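Local coordinates for protein polysaccharide Lyase Family 6 (PDB 6QPS) that probably cleaves alginate at mannuronic acid residues as a calcium-binding polysaccharide lyase of family 6, at residues 352-357 against 379-384; 401-406 against 425-430. All blocks are in the same frame, centred on the assembly; numbering follows the deposited sequence.

Interaction 1: residues 352-357 against 379-384; sequences FLNSSL and AGQTPD
N354 and A379 meet where two parallel strands run out into turns. The amide of N354 donates to A379 O at 2.8 Å, and A379 N in turn donates to F352 O, so L353 and A379 form the last parallel bridge before the two chains part. A water that accepts from S355 N lies 2.8 Å from A379 O, to which it probably donates. L353 holds CG anti to its amide nitrogen (chi1 179°), which brings CD1 to 4.0 Å from A379 CB on the same face of the bridge. G380 follows with backbone angles that demand glycine, and a CB there would press on the N354 amide. Beyond it the chains are joined through another water, which donates to N354 OD1 and to T382 O while accepting from Q381 N. The N354 and Q381 amides do not bond; their planes stand 65° apart, with Q381 OE1 3.9 Å from N354 CG. N354 ND2 is instead taken up by D309. The chains rejoin at L357, whose amide donates to D384 O at 3.0 Å, almost straight in line with the carbonyl. Beside this bond S356 CB lies 3.5 Å from D384 CG, against the carboxylate end, while S356 OG turns to the backbone of G314. Within the turn, S355 OG donates to L353 O from above the carbonyl plane. The contact thus joins successive coils of a right-handed parallel beta-helix at a corner: strands 345-353 and 371-379 pair before it, strands 357-361 and 385-387 after it, and strands 301-308 and 313-318 supply the preceding layer.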
loop_
_atom_site.group_PDB
_atom_site.type_symbol
_atom_site.label_atom_id
_atom_site.label_comp_id
_atom_site.label_asym_id
_atom_site.label_seq_id
_atom_site.Cartn_x
_atom_site.Cartn_y
_atom_site.Cartn_z
ATOM N N PHE A 352 -16.801 11.414 4.845
ATOM C CA PHE A 352 -17.381 10.159 4.379
ATOM C C PHE A 352 -18.610 10.528 3.564
ATOM O O PHE A 352 -19.656 10.885 4.124
ATOM C CB PHE A 352 -17.739 9.269 5.552
ATOM C CG PHE A 352 -16.594 8.991 6.458
ATOM C CD1 PHE A 352 -15.751 7.919 6.219
ATOM C CD2 PHE A 352 -16.337 9.803 7.551
ATOM C CE1 PHE A 352 -14.681 7.659 7.045
ATOM C CE2 PHE A 352 -15.265 9.525 8.400
ATOM C CZ PHE A 352 -14.429 8.474 8.131
ATOM N N LEU A 353 -18.460 10.466 2.250
ATOM C CA LEU A 353 -19.464 10.921 1.297
ATOM C C LEU A 353 -20.051 9.721 0.564
ATOM O O LEU A 353 -19.332 9.011 -0.158
ATOM C CB LEU A 353 -18.823 11.920 0.330
ATOM C CG LEU A 353 -19.711 12.488 -0.759
ATOM C CD1 LEU A 353 -20.932 13.222 -0.191
ATOM C CD2 LEU A 353 -18.938 13.402 -1.691
ATOM N N ASN A 354 -21.351 9.496 0.749
ATOM C CA ASN A 354 -21.990 8.283 0.246
ATOM C C ASN A 354 -21.124 7.048 0.542
ATOM O O ASN A 354 -20.950 6.166 -0.305
ATOM C CB ASN A 354 -22.316 8.412 -1.234
ATOM C CG ASN A 354 -23.125 7.266 -1.740
ATOM O OD1 ASN A 354 -24.013 6.744 -1.043
ATOM N ND2 ASN A 354 -22.855 6.863 -2.983
ATOM N N SER A 355 -20.613 6.987 1.778
ATOM C CA SER A 355 -19.773 5.901 2.269
ATOM C C SER A 355 -20.119 5.630 3.733
ATOM O O SER A 355 -20.252 6.561 4.527
ATOM C CB SER A 355 -18.292 6.312 2.159
ATOM O OG SER A 355 -17.946 6.613 0.805
ATOM N N SER A 356 -20.237 4.351 4.091
ATOM C CA SER A 356 -20.844 3.963 5.365
ATOM C C SER A 356 -19.891 4.124 6.564
ATOM O O SER A 356 -18.652 4.159 6.441
ATOM C CB SER A 356 -21.257 2.494 5.318
ATOM O OG SER A 356 -20.066 1.712 5.395
ATOM N N LEU A 357 -20.501 4.164 7.757
ATOM C CA LEU A 357 -19.804 4.021 9.040
ATOM C C LEU A 357 -20.303 2.724 9.664
ATOM O O LEU A 357 -21.510 2.566 9.866
ATOM C CB LEU A 357 -20.107 5.197 9.974
ATOM C CG LEU A 357 -19.711 6.570 9.445
ATOM C CD1 LEU A 357 -20.196 7.665 10.414
ATOM C CD2 LEU A 357 -18.234 6.705 9.190
ATOM N N ALA A 379 -22.007 12.502 4.923
ATOM C CA ALA A 379 -22.923 13.136 3.978
ATOM C C ALA A 379 -23.268 12.192 2.839
ATOM O O ALA A 379 -22.558 11.214 2.580
ATOM C CB ALA A 379 -22.309 14.421 3.409
ATOM N N GLY A 380 -24.327 12.530 2.135
ATOM C CA GLY A 380 -24.742 11.742 0.995
ATOM C C GLY A 380 -26.233 11.905 0.750
ATOM O O GLY A 380 -26.807 12.960 1.015
ATOM N N GLN A 381 -26.830 10.850 0.197
ATOM C CA GLN A 381 -28.254 10.827 -0.111
ATOM C C GLN A 381 -28.982 10.149 1.046
ATOM O O GLN A 381 -29.682 10.813 1.819
ATOM C CB GLN A 381 -28.482 10.107 -1.442
ATOM C CG GLN A 381 -27.999 10.923 -2.631
ATOM C CD GLN A 381 -26.481 10.967 -2.725
ATOM O OE1 GLN A 381 -25.817 9.924 -2.795
ATOM N NE2 GLN A 381 -25.920 12.179 -2.723
ATOM N N THR A 382 -28.799 8.838 1.185
ATOM C CA THR A 382 -29.316 8.043 2.287
ATOM C C THR A 382 -28.156 7.655 3.190
ATOM O O THR A 382 -27.146 7.157 2.680
ATOM C CB THR A 382 -29.951 6.762 1.723
ATOM O OG1 THR A 382 -31.051 7.100 0.862
ATOM C CG2 THR A 382 -30.430 5.872 2.839
ATOM N N PRO A 383 -28.235 7.869 4.505
ATOM C CA PRO A 383 -27.139 7.459 5.388
ATOM C C PRO A 383 -27.092 5.953 5.611
ATOM O O PRO A 383 -28.120 5.274 5.730
ATOM C CB PRO A 383 -27.451 8.200 6.696
ATOM C CG PRO A 383 -28.940 8.347 6.696
ATOM C CD PRO A 383 -29.356 8.485 5.253
ATOM N N ASP A 384 -25.864 5.451 5.680
ATOM C CA ASP A 384 -25.562 4.047 5.954
ATOM C C ASP A 384 -24.709 4.022 7.222
ATOM O O ASP A 384 -23.475 4.113 7.182
ATOM C CB ASP A 384 -24.839 3.406 4.769
ATOM C CG ASP A 384 -24.718 1.893 4.902
ATOM O OD1 ASP A 384 -25.059 1.341 5.976
ATOM O OD2 ASP A 384 -24.277 1.269 3.914
HETATM O O HOH W 1 -25.488 8.355 0.704
HETATM O O HOH W 2 -21.911 8.788 3.779
#

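Interaction 2: residues 401-406 against 425-430; sequences DNEWAF and KPVDMP
K425 and N402 make the first of three backbone bonds that pair the strands in parallel: K425 N donates to N402 O at 2.9 Å. W404 N then donates to K425 O, and V427 N to W404 O at 3.0 Å, so W404 is held through both its amide and its carbonyl. The K425 side chain bends back at chi3 (-30°) and chi4 (-73°), returning NZ to the carbonyl already used by its own amide; this second bond, K425 NZ to N402 O at 3.3 Å, is weak. A water 2.6 Å from K425 NZ accepts from it and donates weakly to D401 O. The carboxylates of D401 and E403 stay near the ammonium without touching it, E403 OE2 being 4.7 Å from K425 NZ. E403 instead lays its extended chain across V427 at about a right angle, with CG 4.0 Å from V427 CG1 and CB near CG2. An alanine here, lacking CG and the carboxylate, would probably leave V427 CG1 without the E403 chain that crosses it and the K425 ammonium with only D401 of the two nearby acids. Further along, A405 CB fits against V427 CG2 at 3.9 Å, and M429 CE reaches A405 O. On the other face, the W404 indole packs edge-to-face with F424 and F378, and its NE1 bonds S411. Strand 397-405 therefore pairs with 424-426, at the C-terminal end of the stacked strands, mainly through backbone bonds and aliphatic contacts; the two acidic groups probably favour the lysine's charge by proximity, not by a direct salt bridge.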
loop_
_atom_site.group_PDB
_atom_site.type_symbol
_atom_site.label_atom_id
_atom_site.label_comp_id
_atom_site.label_asym_id
_atom_site.label_seq_id
_atom_site.Cartn_x
_atom_site.Cartn_y
_atom_site.Cartn_z
ATOM N N ASP A 401 -19.030 17.035 17.591
ATOM C CA ASP A 401 -19.019 18.086 16.575
ATOM C C ASP A 401 -18.801 17.542 15.160
ATOM O O ASP A 401 -18.090 18.136 14.346
ATOM C CB ASP A 401 -17.991 19.160 16.934
ATOM C CG ASP A 401 -18.359 19.931 18.194
ATOM O OD1 ASP A 401 -19.577 20.106 18.458
ATOM O OD2 ASP A 401 -17.428 20.390 18.908
ATOM N N ASN A 402 -19.495 16.460 14.832
ATOM C CA ASN A 402 -19.578 15.988 13.455
ATOM C C ASN A 402 -20.759 16.645 12.736
ATOM O O ASN A 402 -21.665 17.205 13.356
ATOM C CB ASN A 402 -19.722 14.464 13.448
ATOM C CG ASN A 402 -18.620 13.774 14.234
ATOM O OD1 ASN A 402 -17.490 13.655 13.764
ATOM N ND2 ASN A 402 -18.940 13.322 15.451
ATOM N N GLU A 403 -20.723 16.598 11.404
ATOM C CA GLU A 403 -21.773 17.159 10.565
ATOM C C GLU A 403 -22.479 16.048 9.807
ATOM O O GLU A 403 -21.847 15.092 9.354
ATOM C CB GLU A 403 -21.195 18.198 9.615
ATOM C CG GLU A 403 -20.872 19.508 10.324
ATOM C CD GLU A 403 -20.293 20.571 9.411
ATOM O OE1 GLU A 403 -19.957 20.252 8.256
ATOM O OE2 GLU A 403 -20.164 21.726 9.863
ATOM N N TRP A 404 -23.795 16.210 9.654
ATOM C CA TRP A 404 -24.680 15.201 9.084
ATOM C C TRP A 404 -25.451 15.859 7.948
ATOM O O TRP A 404 -26.273 16.758 8.186
ATOM C CB TRP A 404 -25.635 14.738 10.186
ATOM C CG TRP A 404 -26.693 13.735 9.800
ATOM C CD1 TRP A 404 -27.869 13.978 9.121
ATOM C CD2 TRP A 404 -26.709 12.336 10.130
ATOM N NE1 TRP A 404 -28.579 12.810 8.987
ATOM C CE2 TRP A 404 -27.900 11.796 9.613
ATOM C CE3 TRP A 404 -25.835 11.494 10.833
ATOM C CZ2 TRP A 404 -28.232 10.452 9.758
ATOM C CZ3 TRP A 404 -26.163 10.160 10.966
ATOM C CH2 TRP A 404 -27.363 9.653 10.437
ATOM N N ALA A 405 -25.186 15.435 6.715
ATOM C CA ALA A 405 -25.783 16.091 5.539
ATOM C C ALA A 405 -26.368 15.075 4.552
ATOM O O ALA A 405 -25.685 14.569 3.656
ATOM C CB ALA A 405 -24.777 17.033 4.863
ATOM N N PHE A 406 -27.660 14.780 4.710
ATOM C CA PHE A 406 -28.372 13.795 3.898
ATOM C C PHE A 406 -29.695 14.390 3.420
ATOM O O PHE A 406 -30.170 15.410 3.927
ATOM C CB PHE A 406 -28.575 12.489 4.675
ATOM C CG PHE A 406 -27.274 11.771 4.992
ATOM C CD1 PHE A 406 -26.597 11.982 6.193
ATOM C CD2 PHE A 406 -26.710 10.931 4.061
ATOM C CE1 PHE A 406 -25.404 11.326 6.444
ATOM C CE2 PHE A 406 -25.528 10.272 4.313
ATOM C CZ PHE A 406 -24.875 10.462 5.490
ATOM N N LYS A 425 -24.478 17.374 14.047
ATOM C CA LYS A 425 -25.373 18.485 13.756
ATOM C C LYS A 425 -25.821 18.383 12.302
ATOM O O LYS A 425 -24.967 18.243 11.413
ATOM C CB LYS A 425 -24.652 19.829 13.952
ATOM C CG LYS A 425 -24.246 20.125 15.371
ATOM C CD LYS A 425 -23.235 21.293 15.450
ATOM C CE LYS A 425 -22.341 21.434 14.238
ATOM N NZ LYS A 425 -21.300 20.344 14.177
ATOM N N PRO A 426 -27.126 18.433 12.014
ATOM C CA PRO A 426 -27.577 18.445 10.614
ATOM C C PRO A 426 -27.201 19.759 9.950
ATOM O O PRO A 426 -27.394 20.842 10.522
ATOM C CB PRO A 426 -29.105 18.302 10.714
ATOM C CG PRO A 426 -29.391 17.894 12.138
ATOM C CD PRO A 426 -28.259 18.464 12.961
ATOM N N VAL A 427 -26.647 19.652 8.740
ATOM C CA VAL A 427 -26.249 20.797 7.935
ATOM C C VAL A 427 -26.683 20.538 6.499
ATOM O O VAL A 427 -26.901 19.397 6.087
ATOM C CB VAL A 427 -24.727 21.096 7.997
ATOM C CG1 VAL A 427 -24.293 21.344 9.446
ATOM C CG2 VAL A 427 -23.922 19.986 7.342
ATOM N N ASP A 428 -26.821 21.621 5.741
ATOM C CA ASP A 428 -27.021 21.509 4.303
ATOM C C ASP A 428 -25.739 21.000 3.647
ATOM O O ASP A 428 -24.638 21.198 4.156
ATOM C CB ASP A 428 -27.427 22.870 3.741
ATOM C CG ASP A 428 -28.709 23.409 4.390
ATOM O OD1 ASP A 428 -29.689 22.635 4.530
ATOM O OD2 ASP A 428 -28.742 24.604 4.762
ATOM N N MET A 429 -25.887 20.298 2.531
ATOM C CA MET A 429 -24.721 19.746 1.849
ATOM C C MET A 429 -23.715 20.855 1.556
ATOM O O MET A 429 -24.075 21.849 0.911
ATOM C CB MET A 429 -25.141 19.067 0.544
ATOM C CG MET A 429 -24.001 18.437 -0.247
ATOM S SD MET A 429 -23.335 16.942 0.518
ATOM C CE MET A 429 -24.776 15.871 0.494
ATOM N N PRO A 430 -22.464 20.737 2.007
ATOM C CA PRO A 430 -21.470 21.771 1.669
ATOM C C PRO A 430 -21.233 21.855 0.166
ATOM O O PRO A 430 -21.311 20.857 -0.555
ATOM C CB PRO A 430 -20.207 21.311 2.412
ATOM C CG PRO A 430 -20.673 20.303 3.436
ATOM C CD PRO A 430 -21.888 19.653 2.822
HETATM O O HOH W 3 -18.940 21.175 13.356
#

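Overall arrangement
Following the chain from its N terminus, strand 345-353 leads into interaction 1, which is closed when the chain returns through strands 357-361 and 371-379 to reach 379-384. Interaction 2 begins only afterwards: strand 397-405 carries 401-406, and the chain passes through helix 418-422 before 425-430 closes the second loop. The two loops are thus in series, neither nested nor crossed. They adjoin, however, with centres about 11 Å apart: G380 N probably donates a hydrogen bond to A405 O, and the F406 ring packs on the backbone of A379 and G380. Together they tie strands 345-353, 371-379, 397-405 and 424-426 in succession, away from the calcium site.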